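Long-range contacts in uncharacterized protein (PDB 4JPQ), which is of unknown function but probably binds carbohydrate, as a member of the carbohydrate-binding family 9: residues 99-104 with 167-172; 91-96 with 212-217; 113-118 with 130-135. One frame throughout, in Å; residues are numbered along the deposited sequence.

Contact 1: residues 99-104 with 167-172. With SO4 (sulfate ion), chain F.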
ATOM      1  N   ASP A  99      13.511  12.860  -5.246  1.00113.31           N
ATOM      2  CA  ASP A  99      13.247  14.254  -4.843  1.00105.32           C
ATOM      3  C   ASP A  99      12.388  14.144  -3.582  1.00 94.94           C
ATOM      4  O   ASP A  99      12.084  13.024  -3.135  1.00 87.28           O
ATOM      5  CB  ASP A  99      12.593  15.098  -5.962  1.00103.29           C
ATOM      6  CG  ASP A  99      11.171  14.654  -6.321  1.00 99.53           C
ATOM      7  OD1 ASP A  99      10.868  13.433  -6.286  1.00114.12           O
ATOM      8  OD2 ASP A  99      10.368  15.540  -6.674  1.00 88.25           O
ATOM      9  N   ASP A 100      12.004  15.281  -3.009  1.00 94.74           N
ATOM     10  CA  ASP A 100      11.227  15.275  -1.753  1.00 97.31           C
ATOM     11  C   ASP A 100       9.750  14.937  -1.885  1.00 91.89           C
ATOM     12  O   ASP A 100       9.111  14.643  -0.873  1.00102.07           O
ATOM     13  CB  ASP A 100      11.416  16.589  -0.994  1.00104.15           C
ATOM     14  CG  ASP A 100      12.856  16.793  -0.528  1.00104.46           C
ATOM     15  OD1 ASP A 100      13.667  15.835  -0.557  1.00 91.71           O
ATOM     16  OD2 ASP A 100      13.172  17.922  -0.111  1.00106.19           O
ATOM     17  N   ARG A 101       9.209  14.974  -3.101  1.00 80.05           N
ATOM     18  CA  ARG A 101       7.817  14.613  -3.311  1.00 77.71           C
ATOM     19  C   ARG A 101       7.628  13.100  -3.165  1.00 78.56           C
ATOM     20  O   ARG A 101       8.486  12.306  -3.586  1.00 89.50           O
ATOM     21  CB  ARG A 101       7.322  15.035  -4.690  1.00 89.76           C
ATOM     22  CG  ARG A 101       7.196  16.530  -4.907  1.00 93.53           C
ATOM     23  CD  ARG A 101       6.438  16.718  -6.241  1.00 93.66           C
ATOM     24  NE  ARG A 101       6.626  17.991  -6.956  1.00 90.15           N
ATOM     25  CZ  ARG A 101       5.812  19.061  -6.927  1.00 97.59           C
ATOM     26  NH1 ARG A 101       4.698  19.113  -6.174  1.00 97.19           N
ATOM     27  NH2 ARG A 101       6.136  20.132  -7.664  1.00 99.22           N
ATOM     28  N   TYR A 102       6.519  12.718  -2.537  1.00 68.87           N
ATOM     29  CA  TYR A 102       6.148  11.299  -2.354  1.00 61.49           C
ATOM     30  C   TYR A 102       4.639  11.157  -2.493  1.00 61.37           C
ATOM     31  O   TYR A 102       3.906  12.165  -2.483  1.00 62.73           O
ATOM     32  CB  TYR A 102       6.608  10.738  -0.989  1.00 52.52           C
ATOM     33  CG  TYR A 102       5.823  11.245   0.188  1.00 50.26           C
ATOM     34  CD1 TYR A 102       6.097  12.500   0.760  1.00 54.76           C
ATOM     35  CD2 TYR A 102       4.780  10.489   0.729  1.00 50.70           C
ATOM     36  CE1 TYR A 102       5.351  12.981   1.840  1.00 52.13           C
ATOM     37  CE2 TYR A 102       4.019  10.965   1.798  1.00 45.98           C
ATOM     38  CZ  TYR A 102       4.310  12.198   2.354  1.00 50.68           C
ATOM     39  OH  TYR A 102       3.562  12.642   3.406  1.00 48.98           O
ATOM     40  N   TYR A 103       4.214   9.900  -2.595  1.00 53.23           N
ATOM     41  CA  TYR A 103       2.820   9.527  -2.736  1.00 52.96           C
ATOM     42  C   TYR A 103       2.427   8.522  -1.668  1.00 54.56           C
ATOM     43  O   TYR A 103       3.264   7.753  -1.208  1.00 57.61           O
ATOM     44  CB  TYR A 103       2.606   8.864  -4.086  1.00 48.69           C
ATOM     45  CG  TYR A 103       2.876   9.754  -5.263  1.00 55.91           C
ATOM     46  CD1 TYR A 103       4.163   9.880  -5.795  1.00 57.42           C
ATOM     47  CD2 TYR A 103       1.836  10.462  -5.876  1.00 61.00           C
ATOM     48  CE1 TYR A 103       4.406  10.689  -6.906  1.00 65.65           C
ATOM     49  CE2 TYR A 103       2.065  11.270  -6.983  1.00 67.94           C
ATOM     50  CZ  TYR A 103       3.348  11.382  -7.498  1.00 69.04           C
ATOM     51  OH  TYR A 103       3.588  12.176  -8.591  1.00 63.73           O
ATOM     52  N   ASN A 104       1.158   8.540  -1.279  1.00 50.26           N
ATOM     53  CA  ASN A 104       0.611   7.557  -0.338  1.00 52.77           C
ATOM     54  C   ASN A 104      -0.667   6.967  -0.933  1.00 51.36           C
ATOM     55  O   ASN A 104      -1.590   7.707  -1.283  1.00 43.63           O
ATOM     56  CB  ASN A 104       0.357   8.132   1.066  1.00 55.97           C
ATOM     57  CG  ASN A 104      -0.528   9.356   1.060  1.00 62.30           C
ATOM     58  OD1 ASN A 104      -0.249  10.295   0.347  1.00 68.30           O
ATOM     59  ND2 ASN A 104      -1.602   9.346   1.844  1.00 68.76           N
ATOM     60  N   PHE A 167       0.888  11.225 -10.401  1.00 65.63           N
ATOM     61  CA  PHE A 167       0.270  12.402 -11.036  1.00 62.77           C
ATOM     62  C   PHE A 167       1.008  13.733 -11.004  1.00 64.62           C
ATOM     63  O   PHE A 167       0.651  14.634 -11.769  1.00 68.39           O
ATOM     64  CB  PHE A 167      -1.207  12.565 -10.602  1.00 62.05           C
ATOM     65  CG  PHE A 167      -1.419  12.951  -9.156  1.00 58.43           C
ATOM     66  CD1 PHE A 167      -1.481  11.991  -8.156  1.00 54.69           C
ATOM     67  CD2 PHE A 167      -1.630  14.282  -8.810  1.00 64.26           C
ATOM     68  CE1 PHE A 167      -1.696  12.351  -6.830  1.00 54.91           C
ATOM     69  CE2 PHE A 167      -1.855  14.655  -7.487  1.00 67.28           C
ATOM     70  CZ  PHE A 167      -1.884  13.685  -6.493  1.00 60.21           C
ATOM     71  N   GLN A 168       2.004  13.848 -10.126  1.00 64.18           N
ATOM     72  CA  GLN A 168       2.877  15.023 -10.051  1.00 67.32           C
ATOM     73  C   GLN A 168       4.242  14.800 -10.746  1.00 66.44           C
ATOM     74  O   GLN A 168       5.140  15.629 -10.589  1.00 68.04           O
ATOM     75  CB  GLN A 168       3.102  15.425  -8.594  1.00 72.88           C
ATOM     76  CG  GLN A 168       1.842  15.806  -7.826  1.00 75.03           C
ATOM     77  CD  GLN A 168       2.117  16.109  -6.358  1.00 80.96           C
ATOM     78  OE1 GLN A 168       3.047  15.563  -5.755  1.00 92.67           O
ATOM     79  NE2 GLN A 168       1.310  16.982  -5.774  1.00 78.10           N
ATOM     80  N   HIS A 169       4.392  13.714 -11.520  1.00 70.08           N
ATOM     81  CA  HIS A 169       5.643  13.382 -12.247  1.00 68.67           C
ATOM     82  C   HIS A 169       5.383  12.858 -13.657  1.00 68.95           C
ATOM     83  O   HIS A 169       4.250  12.515 -13.996  1.00 73.37           O
ATOM     84  CB  HIS A 169       6.435  12.307 -11.475  1.00 62.79           C
ATOM     85  CG  HIS A 169       6.942  12.757 -10.139  1.00 59.29           C
ATOM     86  ND1 HIS A 169       6.168  12.736  -9.003  1.00 57.49           N
ATOM     87  CD2 HIS A 169       8.146  13.241  -9.760  1.00 59.93           C
ATOM     88  CE1 HIS A 169       6.867  13.197  -7.982  1.00 57.97           C
ATOM     89  NE2 HIS A 169       8.072  13.508  -8.416  1.00 59.09           N
ATOM     90  N   SER A 170       6.450  12.808 -14.457  1.00 75.04           N
ATOM     91  CA  SER A 170       6.421  12.256 -15.814  1.00 77.07           C
ATOM     92  C   SER A 170       7.295  11.009 -15.800  1.00 76.70           C
ATOM     93  O   SER A 170       8.336  10.960 -16.444  1.00 93.78           O
ATOM     94  CB  SER A 170       6.924  13.282 -16.827  1.00 79.04           C
ATOM     95  OG  SER A 170       6.028  14.367 -16.903  1.00 86.86           O
ATOM     96  N   VAL A 171       6.864  10.009 -15.039  1.00 70.79           N
ATOM     97  CA  VAL A 171       7.609   8.751 -14.903  1.00 76.01           C
ATOM     98  C   VAL A 171       7.246   7.919 -16.134  1.00 76.75           C
ATOM     99  O   VAL A 171       6.064   7.682 -16.406  1.00 72.76           O
ATOM    100  CB  VAL A 171       7.302   8.005 -13.573  1.00 75.19           C
ATOM    101  CG1 VAL A 171       8.246   6.824 -13.385  1.00 69.26           C
ATOM    102  CG2 VAL A 171       7.463   8.935 -12.384  1.00 85.71           C
ATOM    103  N   GLY A 172       8.268   7.499 -16.878  1.00 84.84           N
ATOM    104  CA  GLY A 172       8.097   6.758 -18.128  1.00 89.01           C
ATOM    105  C   GLY A 172       7.984   5.261 -17.963  1.00 85.67           C
ATOM    106  O   GLY A 172       6.943   4.685 -18.275  1.00 86.25           O
TER
HETATM  107  S   SO4 F 304      11.459   8.012 -17.001  1.00158.23           S
HETATM  108  O1  SO4 F 304      11.931   8.665 -15.755  1.00151.43           O
HETATM  109  O2  SO4 F 304      10.463   8.883 -17.666  1.00177.96           O
HETATM  110  O3  SO4 F 304      12.576   7.790 -17.941  1.00100.06           O
HETATM  111  O4  SO4 F 304      10.856   6.699 -16.678  1.00182.09           O

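Contact 2: residues 91-96 with 212-217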
ATOM      1  N   GLU A  91      -1.538   0.099   3.274  1.00 44.35           N
ATOM      2  CA  GLU A  91      -0.994   1.304   2.659  1.00 44.02           C
ATOM      3  C   GLU A  91       0.363   1.069   1.988  1.00 45.38           C
ATOM      4  O   GLU A  91       1.119   0.186   2.393  1.00 43.01           O
ATOM      5  CB  GLU A  91      -0.857   2.408   3.725  1.00 47.79           C
ATOM      6  CG  GLU A  91      -2.110   2.671   4.574  1.00 55.27           C
ATOM      7  CD  GLU A  91      -1.969   3.777   5.609  1.00 59.53           C
ATOM      8  OE1 GLU A  91      -0.873   4.327   5.785  1.00 63.95           O
ATOM      9  OE2 GLU A  91      -2.970   4.088   6.279  1.00 58.18           O
ATOM     10  N   PHE A  92       0.628   1.874   0.954  1.00 49.70           N
ATOM     11  CA  PHE A  92       1.882   1.896   0.199  1.00 48.65           C
ATOM     12  C   PHE A  92       2.278   3.359   0.003  1.00 43.93           C
ATOM     13  O   PHE A  92       1.520   4.122  -0.589  1.00 49.32           O
ATOM     14  CB  PHE A  92       1.701   1.221  -1.166  1.00 50.05           C
ATOM     15  CG  PHE A  92       2.907   1.324  -2.086  1.00 51.48           C
ATOM     16  CD1 PHE A  92       4.182   0.957  -1.645  1.00 58.59           C
ATOM     17  CD2 PHE A  92       2.762   1.729  -3.419  1.00 51.53           C
ATOM     18  CE1 PHE A  92       5.285   1.019  -2.495  1.00 51.96           C
ATOM     19  CE2 PHE A  92       3.857   1.782  -4.275  1.00 45.59           C
ATOM     20  CZ  PHE A  92       5.120   1.429  -3.811  1.00 50.72           C
ATOM     21  N   PHE A  93       3.436   3.737   0.530  1.00 37.82           N
ATOM     22  CA  PHE A  93       3.972   5.103   0.421  1.00 43.71           C
ATOM     23  C   PHE A  93       5.232   4.989  -0.427  1.00 46.68           C
ATOM     24  O   PHE A  93       6.019   4.072  -0.203  1.00 47.35           O
ATOM     25  CB  PHE A  93       4.353   5.670   1.792  1.00 52.09           C
ATOM     26  CG  PHE A  93       3.195   6.207   2.614  1.00 48.61           C
ATOM     27  CD1 PHE A  93       2.025   5.467   2.822  1.00 50.15           C
ATOM     28  CD2 PHE A  93       3.316   7.436   3.268  1.00 46.82           C
ATOM     29  CE1 PHE A  93       0.989   5.971   3.613  1.00 44.08           C
ATOM     30  CE2 PHE A  93       2.288   7.935   4.058  1.00 46.54           C
ATOM     31  CZ  PHE A  93       1.119   7.206   4.226  1.00 48.11           C
ATOM     32  N   VAL A  94       5.443   5.920  -1.363  1.00 55.08           N
ATOM     33  CA  VAL A  94       6.592   5.836  -2.286  1.00 57.38           C
ATOM     34  C   VAL A  94       6.991   7.181  -2.924  1.00 58.09           C
ATOM     35  O   VAL A  94       6.118   7.960  -3.304  1.00 59.65           O
ATOM     36  CB  VAL A  94       6.300   4.765  -3.383  1.00 54.81           C
ATOM     37  CG1 VAL A  94       5.103   5.146  -4.254  1.00 56.69           C
ATOM     38  CG2 VAL A  94       7.513   4.490  -4.254  1.00 63.03           C
ATOM     39  N   SER A  95       8.304   7.423  -3.028  1.00 61.20           N
ATOM     40  CA  SER A  95       8.905   8.603  -3.680  1.00 62.39           C
ATOM     41  C   SER A  95       9.625   8.009  -4.897  1.00 61.15           C
ATOM     42  O   SER A  95      10.578   7.239  -4.731  1.00 65.88           O
ATOM     43  CB  SER A  95       9.898   9.331  -2.756  1.00 70.50           C
ATOM     44  OG  SER A  95      10.621  10.351  -3.437  1.00 93.34           O
ATOM     45  N   PRO A  96       9.220   8.386  -6.118  1.00 68.36           N
ATOM     46  CA  PRO A  96       9.767   7.712  -7.286  1.00 82.89           C
ATOM     47  C   PRO A  96      10.987   8.302  -8.005  1.00 91.35           C
ATOM     48  O   PRO A  96      11.529   7.600  -8.874  1.00102.34           O
ATOM     49  CB  PRO A  96       8.573   7.758  -8.228  1.00 84.99           C
ATOM     50  CG  PRO A  96       8.026   9.131  -7.979  1.00 83.94           C
ATOM     51  CD  PRO A  96       8.339   9.485  -6.550  1.00 80.99           C
ATOM     52  N   ALA A 212      12.239   9.969   5.439  1.00 69.98           N
ATOM     53  CA  ALA A 212      13.539   9.598   6.022  1.00 71.94           C
ATOM     54  C   ALA A 212      13.607   8.108   6.395  1.00 68.25           C
ATOM     55  O   ALA A 212      14.667   7.508   6.266  1.00 65.59           O
ATOM     56  CB  ALA A 212      13.843  10.454   7.245  1.00 75.81           C
ATOM     57  N   PHE A 213      12.479   7.532   6.830  1.00 66.04           N
ATOM     58  CA  PHE A 213      12.408   6.122   7.248  1.00 65.20           C
ATOM     59  C   PHE A 213      11.975   5.117   6.187  1.00 62.63           C
ATOM     60  O   PHE A 213      11.885   3.914   6.488  1.00 59.27           O
ATOM     61  CB  PHE A 213      11.590   6.004   8.542  1.00 66.51           C
ATOM     62  CG  PHE A 213      12.285   6.631   9.712  1.00 74.90           C
ATOM     63  CD1 PHE A 213      13.312   5.939  10.365  1.00 72.07           C
ATOM     64  CD2 PHE A 213      11.976   7.937  10.128  1.00 72.56           C
ATOM     65  CE1 PHE A 213      13.989   6.518  11.428  1.00 78.41           C
ATOM     66  CE2 PHE A 213      12.648   8.520  11.194  1.00 73.28           C
ATOM     67  CZ  PHE A 213      13.659   7.808  11.843  1.00 79.60           C
ATOM     68  N   PHE A 214      11.756   5.584   4.948  1.00 59.19           N
ATOM     69  CA  PHE A 214      11.430   4.679   3.846  1.00 58.15           C
ATOM     70  C   PHE A 214      12.590   3.741   3.544  1.00 57.04           C
ATOM     71  O   PHE A 214      13.753   4.107   3.708  1.00 70.95           O
ATOM     72  CB  PHE A 214      11.171   5.391   2.503  1.00 66.21           C
ATOM     73  CG  PHE A 214       9.910   6.225   2.407  1.00 62.70           C
ATOM     74  CD1 PHE A 214       8.806   6.062   3.243  1.00 57.89           C
ATOM     75  CD2 PHE A 214       9.801   7.119   1.331  1.00 68.69           C
ATOM     76  CE1 PHE A 214       7.670   6.854   3.064  1.00 66.10           C
ATOM     77  CE2 PHE A 214       8.662   7.896   1.140  1.00 68.62           C
ATOM     78  CZ  PHE A 214       7.592   7.765   2.008  1.00 71.34           C
ATOM     79  N   GLY A 215      12.242   2.548   3.064  1.00 60.81           N
ATOM     80  CA  GLY A 215      13.195   1.533   2.630  1.00 61.54           C
ATOM     81  C   GLY A 215      13.471   1.771   1.165  1.00 60.45           C
ATOM     82  O   GLY A 215      12.933   2.720   0.578  1.00 53.28           O
ATOM     83  N   THR A 216      14.298   0.898   0.589  1.00 63.74           N
ATOM     84  CA  THR A 216      14.721   0.986  -0.807  1.00 66.79           C
ATOM     85  C   THR A 216      14.034  -0.090  -1.647  1.00 64.77           C
ATOM     86  O   THR A 216      13.897  -1.238  -1.214  1.00 64.97           O
ATOM     87  CB  THR A 216      16.250   0.862  -0.914  1.00 71.37           C
ATOM     88  OG1 THR A 216      16.848   1.885  -0.105  1.00 76.91           O
ATOM     89  CG2 THR A 216      16.728   1.013  -2.368  1.00 72.14           C
ATOM     90  N   LEU A 217      13.612   0.301  -2.849  1.00 65.54           N
ATOM     91  CA  LEU A 217      12.911  -0.572  -3.788  1.00 61.45           C
ATOM     92  C   LEU A 217      13.674  -0.590  -5.103  1.00 68.09           C
ATOM     93  O   LEU A 217      13.646   0.394  -5.846  1.00 70.04           O
ATOM     94  CB  LEU A 217      11.488  -0.062  -3.998  1.00 55.30           C
ATOM     95  CG  LEU A 217      10.628   0.077  -2.737  1.00 55.93           C
ATOM     96  CD1 LEU A 217       9.274   0.666  -3.107  1.00 65.12           C
ATOM     97  CD2 LEU A 217      10.441  -1.241  -2.004  1.00 53.25           C
TER

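Contact 3: residues 113-118 with 130-135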
ATOM      1  N   LEU A 113     -10.150   3.613  -2.115  1.00 47.11           N
ATOM      2  CA  LEU A 113      -8.757   4.085  -2.165  1.00 47.94           C
ATOM      3  C   LEU A 113      -8.603   5.587  -1.974  1.00 47.41           C
ATOM      4  O   LEU A 113      -9.417   6.376  -2.458  1.00 47.22           O
ATOM      5  CB  LEU A 113      -8.177   3.735  -3.530  1.00 46.96           C
ATOM      6  CG  LEU A 113      -6.781   4.192  -3.984  1.00 47.65           C
ATOM      7  CD1 LEU A 113      -5.682   3.491  -3.206  1.00 54.58           C
ATOM      8  CD2 LEU A 113      -6.621   3.939  -5.478  1.00 54.88           C
ATOM      9  N   LEU A 114      -7.513   5.948  -1.304  1.00 51.66           N
ATOM     10  CA  LEU A 114      -7.080   7.327  -1.089  1.00 51.88           C
ATOM     11  C   LEU A 114      -5.666   7.447  -1.657  1.00 53.65           C
ATOM     12  O   LEU A 114      -4.817   6.563  -1.406  1.00 45.64           O
ATOM     13  CB  LEU A 114      -7.027   7.655   0.400  1.00 50.59           C
ATOM     14  CG  LEU A 114      -6.301   8.937   0.850  1.00 56.30           C
ATOM     15  CD1 LEU A 114      -7.106  10.162   0.484  1.00 58.25           C
ATOM     16  CD2 LEU A 114      -6.033   8.916   2.342  1.00 56.40           C
ATOM     17  N   ILE A 115      -5.428   8.525  -2.408  1.00 51.85           N
ATOM     18  CA  ILE A 115      -4.101   8.849  -2.926  1.00 48.66           C
ATOM     19  C   ILE A 115      -3.840  10.331  -2.702  1.00 52.07           C
ATOM     20  O   ILE A 115      -4.696  11.149  -3.018  1.00 53.47           O
ATOM     21  CB  ILE A 115      -3.918   8.619  -4.446  1.00 44.22           C
ATOM     22  CG1 ILE A 115      -4.398   7.247  -4.896  1.00 43.37           C
ATOM     23  CG2 ILE A 115      -2.438   8.772  -4.826  1.00 50.07           C
ATOM     24  CD1 ILE A 115      -4.380   7.065  -6.408  1.00 45.65           C
ATOM     25  N   GLN A 116      -2.677  10.661  -2.151  1.00 48.87           N
ATOM     26  CA  GLN A 116      -2.223  12.047  -2.104  1.00 49.32           C
ATOM     27  C   GLN A 116      -0.816  12.085  -2.682  1.00 49.35           C
ATOM     28  O   GLN A 116      -0.154  11.038  -2.817  1.00 54.94           O
ATOM     29  CB  GLN A 116      -2.198  12.624  -0.709  1.00 56.47           C
ATOM     30  CG  GLN A 116      -3.505  12.696   0.045  1.00 57.84           C
ATOM     31  CD  GLN A 116      -3.239  12.754   1.540  1.00 61.54           C
ATOM     32  OE1 GLN A 116      -3.066  11.719   2.208  1.00 61.27           O
ATOM     33  NE2 GLN A 116      -3.160  13.956   2.065  1.00 56.24           N
ATOM     34  N   GLY A 117      -0.381  13.289  -3.036  1.00 48.02           N
ATOM     35  CA  GLY A 117       0.950  13.530  -3.609  1.00 50.71           C
ATOM     36  C   GLY A 117       1.529  14.852  -3.139  1.00 52.53           C
ATOM     37  O   GLY A 117       0.786  15.804  -2.903  1.00 51.66           O
ATOM     38  N   GLY A 118       2.850  14.905  -2.979  1.00 58.74           N
ATOM     39  CA  GLY A 118       3.547  16.142  -2.564  1.00 64.40           C
ATOM     40  C   GLY A 118       4.623  15.921  -1.529  1.00 64.22           C
ATOM     41  O   GLY A 118       4.858  14.788  -1.091  1.00 61.32           O
ATOM     42  N   GLU A 130      -9.923  10.753 -12.363  1.00 65.52           N
ATOM     43  CA  GLU A 130      -9.169  10.188 -13.499  1.00 68.64           C
ATOM     44  C   GLU A 130      -7.988   9.330 -12.985  1.00 69.28           C
ATOM     45  O   GLU A 130      -7.818   8.178 -13.407  1.00 71.46           O
ATOM     46  CB  GLU A 130      -8.675  11.335 -14.414  1.00 77.03           C
ATOM     47  CG  GLU A 130      -7.970  10.942 -15.714  1.00 82.79           C
ATOM     48  CD  GLU A 130      -8.877  10.319 -16.775  1.00 86.46           C
ATOM     49  OE1 GLU A 130     -10.090  10.637 -16.836  1.00 94.21           O
ATOM     50  OE2 GLU A 130      -8.355   9.517 -17.583  1.00 76.66           O
ATOM     51  N   VAL A 131      -7.236   9.882 -12.028  1.00 66.25           N
ATOM     52  CA  VAL A 131      -6.065   9.212 -11.432  1.00 57.92           C
ATOM     53  C   VAL A 131      -6.488   8.047 -10.526  1.00 56.07           C
ATOM     54  O   VAL A 131      -5.843   6.996 -10.533  1.00 54.16           O
ATOM     55  CB  VAL A 131      -5.167  10.211 -10.660  1.00 54.45           C
ATOM     56  CG1 VAL A 131      -3.999   9.499  -9.975  1.00 47.71           C
ATOM     57  CG2 VAL A 131      -4.639  11.298 -11.595  1.00 59.26           C
ATOM     58  N   LEU A 132      -7.544   8.235  -9.731  1.00 54.15           N
ATOM     59  CA  LEU A 132      -8.093   7.138  -8.907  1.00 53.85           C
ATOM     60  C   LEU A 132      -8.545   5.988  -9.806  1.00 49.60           C
ATOM     61  O   LEU A 132      -8.313   4.817  -9.472  1.00 47.06           O
ATOM     62  CB  LEU A 132      -9.265   7.619  -8.056  1.00 55.44           C
ATOM     63  CG  LEU A 132      -8.892   8.579  -6.926  1.00 53.71           C
ATOM     64  CD1 LEU A 132     -10.121   9.368  -6.482  1.00 53.67           C
ATOM     65  CD2 LEU A 132      -8.241   7.830  -5.765  1.00 52.23           C
ATOM     66  N   GLY A 133      -9.161   6.354 -10.946  1.00 51.03           N
ATOM     67  CA  GLY A 133      -9.598   5.430 -11.989  1.00 49.92           C
ATOM     68  C   GLY A 133      -8.473   4.631 -12.635  1.00 50.40           C
ATOM     69  O   GLY A 133      -8.717   3.537 -13.125  1.00 53.98           O
HETATM   70  N   MSE A 134      -7.259   5.183 -12.667  1.00 53.08           N
HETATM   71  CA  MSE A 134      -6.086   4.470 -13.194  1.00 50.33           C
HETATM   72  C   MSE A 134      -5.674   3.291 -12.330  1.00 44.48           C
HETATM   73  O   MSE A 134      -5.212   2.281 -12.863  1.00 47.55           O
HETATM   74  CB  MSE A 134      -4.855   5.385 -13.315  1.00 49.62           C
HETATM   75  CG  MSE A 134      -4.912   6.377 -14.455  1.00 54.19           C
HETATM   76 SE   MSE A 134      -3.485   7.715 -14.162  0.75 50.64          SE
HETATM   77  CE  MSE A 134      -4.210   8.993 -15.475  1.00 55.33           C
ATOM     78  N   VAL A 135      -5.836   3.399 -11.012  1.00 44.66           N
ATOM     79  CA  VAL A 135      -5.386   2.344 -10.085  1.00 48.41           C
ATOM     80  C   VAL A 135      -6.443   1.264  -9.981  1.00 50.65           C
ATOM     81  O   VAL A 135      -7.502   1.479  -9.395  1.00 46.74           O
ATOM     82  CB  VAL A 135      -5.051   2.881  -8.678  1.00 43.61           C
ATOM     83  CG1 VAL A 135      -4.575   1.743  -7.776  1.00 51.47           C
ATOM     84  CG2 VAL A 135      -3.992   3.977  -8.761  1.00 44.61           C
TER

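Contact 1: residues 99-104 with 167-172
With chi1 at -63° and -65°, Tyr103 and His169 both hold their rings beside their own backbone N, and from there the two side chains run antiparallel alongside each other until Tyr103 OH lies 2.7 Å from His169 ND1. The proton of this hydrogen bond may sit on either atom, and each ring meets it at its edge, near its plane. Tyrosine suits the place because its hydroxyl also accepts a backbone proton: Gln168 N donates to Tyr103 OH over 2.8 Å, a bent bond of 141°. On its CE2 side, the edge of Tyr103 is turned toward the face of Phe167 in an offset edge-to-face pair, with Tyr103 CE2 3.8 Å from Phe167 CD1. The aliphatic part of Arg101 lies at the edge of the His169 ring, its CB 3.8 Å from His169 CE1, while its CD passes Gln168 OE1 at 3.6 Å. Apart from this cluster, Gly172 N donates to O4 of a sulfate, probably from the crystallisation liquor, which Ser173 N also binds. A phenylalanine in place of Tyr103 would probably leave both His169 ND1 and the N-H of Gln168 without their common mate, freeing the imidazole to turn. Asp99 OD1 stands 3.5 Å from His169 NE2, and its negative charge might favour a proton on the imidazole; both hydrogen bonds between the segments end on one phenolic oxygen, with aromatic packing around it.

Contact 2: residues 91-96 with 212-217
Phe214 packs most closely against Phe93, where Phe214 CE1 lies 3.7 Å from Phe93 CB. Phe214 sets off toward strand 91-95, and chi1 of -69° lays its ring against the beginning of the Phe93 side chain rather than its ring, while Phe214 CE2 runs on to 4.3 Å from Ser95 CB. A broad flat ring suits this place, since it reaches from Phe93 to Ser95. Looser packing is found at Leu217: its CD1 approaches the edge of the Phe92 ring, 4.1 Å from CE1, and stands 4.4 Å from Val94 CG2, a methyl-to-methyl touch. Neither part is open to solvent among the touching residues; Phe213, Ala212 and, on the other side of Phe214, Thr216 are the more exposed residues. The two chain directions are 87° apart, and strand 178-186 pairs with both strands, so these side chains meet across an intervening neighbour. Beyond Phe214, the Phe93 ring makes edge-to-face pairs with His209 and Tyr184. Among the touching residues Ser95 carries the hydroxyl, and its OG bonds to Arg101 O. Van der Waals contact of mainly apolar side chains joins the segments without hydrogen bonds between them, so the fit rests on burial and shape, with little directionality.

Contact 3: residues 113-118 with 130-135
Leu113 and Ile115, two residues apart on the strand, send their side chains toward segment 130-135, where Leu132 and Val135 receive them. The Leu113 side chain runs nearly perpendicular to that of Val135, its CD2 3.7 Å from Val135 CB. Ile115 and Val135 meet end to end at their methyls, with Ile115 CD1 3.9 Å from Val135 CG2. Val135 can serve both because its CG1 stands anti to the backbone N (chi1 -179°) on the Leu113 side while CG2 is turned to Ile115; a branch at CB fits such a double role. Leu132 lies alongside Ile115, pointing the other way, so that its CD2 is 4.0 Å from Ile115 CG1 and 3.8 Å from the carbonyl O of Leu113. At the margin, Val131 CG1 is a more distant 4.3 Å from Ile115 CD1.

The next layer fixes the two backbones. Val135 N bonds to Leu132 O at 3.2 Å, tying Val135 back to Leu132. Asp80 and Asn81 accept the backbone N-H groups of Leu113 and Ile115, respectively. The axes of strand 113-118 and helix 130-134 approach to 9.5 Å, with 120° between their directions. Farther in, Ile115 rests on Phe105 and Leu113 on Cys107 of strand 102-108, while Met159 and Ile161 of strand 152-162 touch Leu113 and Val135. Branched aliphatic chains thus cover this part of the beta core, and the short helix is held on the strand by shape and burial, with no polar bond passing between the segments.

Strands 89-95, 102-108 and 113-118 run antiparallel as successive neighbours, each lending a segment to one contact. Contact 1 occupies the middle strand: its centre is about 12 Å from those of both contact 2 and contact 3, which are themselves about 17 Å apart with nearest atoms about 6 Å apart. Tyr103 N bonds to Val94 O at 2.8 Å on one flank, and Tyr102 O accepts from Gly118 N on the other. Asn104 adds a side-chain tie to Gln116 and packs on Phe93. The Phe93 side chain lies about 5 Å from a bound cyclohexylpropylsulfonate, probably a crystallisation component, so contact 2 borders a possible pocket; whether carbohydrate binds there is not established.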